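Local coordinates for phosphate-binding protein PstS 2 (Streptococcus pneumoniae, PDB 4H1X) that probably serves as the solute-binding subunit of the PstSACB ABC transporter, capturing phosphate outside the membrane for import into the cell, at residues Arg104-Ile108 against Ser165-Met170. Residues are numbered along the deposited sequence; the frame is centred on the assembly and turned at random.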
loop_
_atom_site.group_PDB
_atom_site.type_symbol
_atom_site.label_atom_id
_atom_site.label_comp_id
_atom_site.label_asym_id
_atom_site.label_seq_id
_atom_site.Cartn_x
_atom_site.Cartn_y
_atom_site.Cartn_z
ATOM N N ARG A 104 2.968 3.955 -2.974
ATOM C CA ARG A 104 3.893 3.707 -1.890
ATOM C C ARG A 104 4.520 2.343 -2.086
ATOM O O ARG A 104 3.875 1.430 -2.629
ATOM C CB ARG A 104 3.189 3.788 -0.520
ATOM C CG ARG A 104 1.980 2.860 -0.427
ATOM C CD ARG A 104 1.438 2.735 0.964
ATOM N NE ARG A 104 0.234 1.910 0.966
ATOM C CZ ARG A 104 -0.365 1.467 2.060
ATOM N NH1 ARG A 104 0.124 1.762 3.259
ATOM N NH2 ARG A 104 -1.439 0.700 1.968
ATOM N N PRO A 105 5.757 2.170 -1.600
ATOM C CA PRO A 105 6.378 0.848 -1.704
ATOM C C PRO A 105 5.953 -0.055 -0.557
ATOM O O PRO A 105 5.659 0.432 0.555
ATOM C CB PRO A 105 7.872 1.169 -1.604
ATOM C CG PRO A 105 7.930 2.382 -0.684
ATOM C CD PRO A 105 6.656 3.158 -0.951
ATOM N N PHE A 106 5.942 -1.372 -0.817
ATOM C CA PHE A 106 5.832 -2.376 0.225
ATOM C C PHE A 106 7.230 -2.944 0.366
ATOM O O PHE A 106 7.694 -3.696 -0.508
ATOM C CB PHE A 106 4.808 -3.463 -0.079
ATOM C CG PHE A 106 3.344 -3.117 0.077
ATOM C CD1 PHE A 106 2.946 -1.827 0.434
ATOM C CD2 PHE A 106 2.368 -4.103 -0.047
ATOM C CE1 PHE A 106 1.590 -1.527 0.641
ATOM C CE2 PHE A 106 1.013 -3.798 0.156
ATOM C CZ PHE A 106 0.634 -2.506 0.470
ATOM N N ASN A 107 7.953 -2.435 1.365
ATOM C CA ASN A 107 9.312 -2.858 1.637
ATOM C C ASN A 107 9.364 -3.962 2.672
ATOM O O ASN A 107 8.612 -3.951 3.653
ATOM C CB ASN A 107 10.134 -1.669 2.169
ATOM C CG ASN A 107 10.501 -0.681 1.099
ATOM O OD1 ASN A 107 10.907 -1.050 -0.001
ATOM N ND2 ASN A 107 10.356 0.588 1.391
ATOM N N ILE A 108 10.316 -4.855 2.472
ATOM C CA ILE A 108 10.771 -5.843 3.446
ATOM C C ILE A 108 12.172 -5.366 3.861
ATOM O O ILE A 108 12.896 -4.753 3.047
ATOM C CB ILE A 108 10.755 -7.303 2.943
ATOM C CG1 ILE A 108 11.650 -7.485 1.678
ATOM C CG2 ILE A 108 9.316 -7.777 2.742
ATOM C CD1 ILE A 108 11.953 -8.871 1.299
ATOM N N SER A 165 -0.452 -2.922 6.329
ATOM C CA SER A 165 -0.722 -2.834 4.888
ATOM C C SER A 165 -0.035 -3.941 4.090
ATOM O O SER A 165 -0.546 -4.350 3.042
ATOM C CB SER A 165 -0.273 -1.481 4.336
ATOM O OG SER A 165 -1.054 -0.442 4.906
ATOM N N VAL A 166 1.125 -4.413 4.569
ATOM C CA VAL A 166 1.871 -5.450 3.840
ATOM C C VAL A 166 1.461 -6.861 4.281
ATOM O O VAL A 166 1.771 -7.821 3.569
ATOM C CB VAL A 166 3.398 -5.242 4.037
ATOM C CG1 VAL A 166 4.218 -6.151 3.099
ATOM C CG2 VAL A 166 3.783 -3.778 3.844
ATOM N N SER A 167 0.770 -6.985 5.431
ATOM C CA SER A 167 0.394 -8.277 6.031
ATOM C C SER A 167 -0.345 -9.231 5.096
ATOM O O SER A 167 0.023 -10.406 5.035
ATOM C CB SER A 167 -0.442 -8.057 7.284
ATOM O OG SER A 167 0.335 -7.368 8.246
ATOM N N SER A 168 -1.397 -8.749 4.391
ATOM C CA SER A 168 -2.185 -9.618 3.514
ATOM C C SER A 168 -1.310 -10.221 2.423
ATOM O O SER A 168 -1.350 -11.435 2.235
ATOM C CB SER A 168 -3.373 -8.882 2.902
ATOM O OG SER A 168 -4.146 -9.827 2.182
ATOM N N LEU A 169 -0.489 -9.383 1.762
ATOM C CA LEU A 169 0.406 -9.838 0.707
ATOM C C LEU A 169 1.458 -10.815 1.262
ATOM O O LEU A 169 1.745 -11.835 0.618
ATOM C CB LEU A 169 1.086 -8.659 0.008
ATOM C CG LEU A 169 2.094 -9.071 -1.096
ATOM C CD1 LEU A 169 1.418 -9.920 -2.206
ATOM C CD2 LEU A 169 2.783 -7.859 -1.682
HETATM N N MSE A 170 2.017 -10.514 2.451
HETATM C CA MSE A 170 2.995 -11.388 3.098
HETATM C C MSE A 170 2.372 -12.762 3.355
HETATM O O MSE A 170 3.034 -13.773 3.123
HETATM C CB MSE A 170 3.491 -10.749 4.403
HETATM C CG MSE A 170 4.637 -11.488 5.023
HETATM SE SE MSE A 170 6.112 -11.779 3.709
HETATM C CE MSE A 170 6.564 -10.108 3.254
#
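At chi1 55° R104 starts off flanked by both backbone branches, then runs extended to NE, which carries the guanidinium to S165. F106 has CG anti to its carbonyl carbon (chi1 -76°), which points the ring at the same helix. The contact packs strand 103-110 against the first turns of helix 164-180 in the periplasmic-binding-protein fold. The strand pairs with strands 207-210 and 223-236 of the same mixed sheet. R104 NH1 donates to S165 OG at 3.0 Å. The bond is bent (139°), and OG is tilted out of the guanidinium plane. R104 NE forms a salt bridge with D230, which helps fix the group. S165 OG also makes a weak hydrogen bond to a bound citrate, probably from the crystallisation liquor, consistent with a ligand pocket at this helix start. V166 CG2 lies over one face of the F106 ring, a CH-pi contact 4.1 Å from the ring centroid. L169 CD2 meets the ring edge, 4.1 Å from F106 CD2. F106 CE1 packs against one face of the R104 guanidinium, near its margin. Further along the strand I108 meets M170, a selenomethionine of the helix, whose side chain is bent at chi2 and chi3, which brings its CE to I108 CG2 at 3.6 Å.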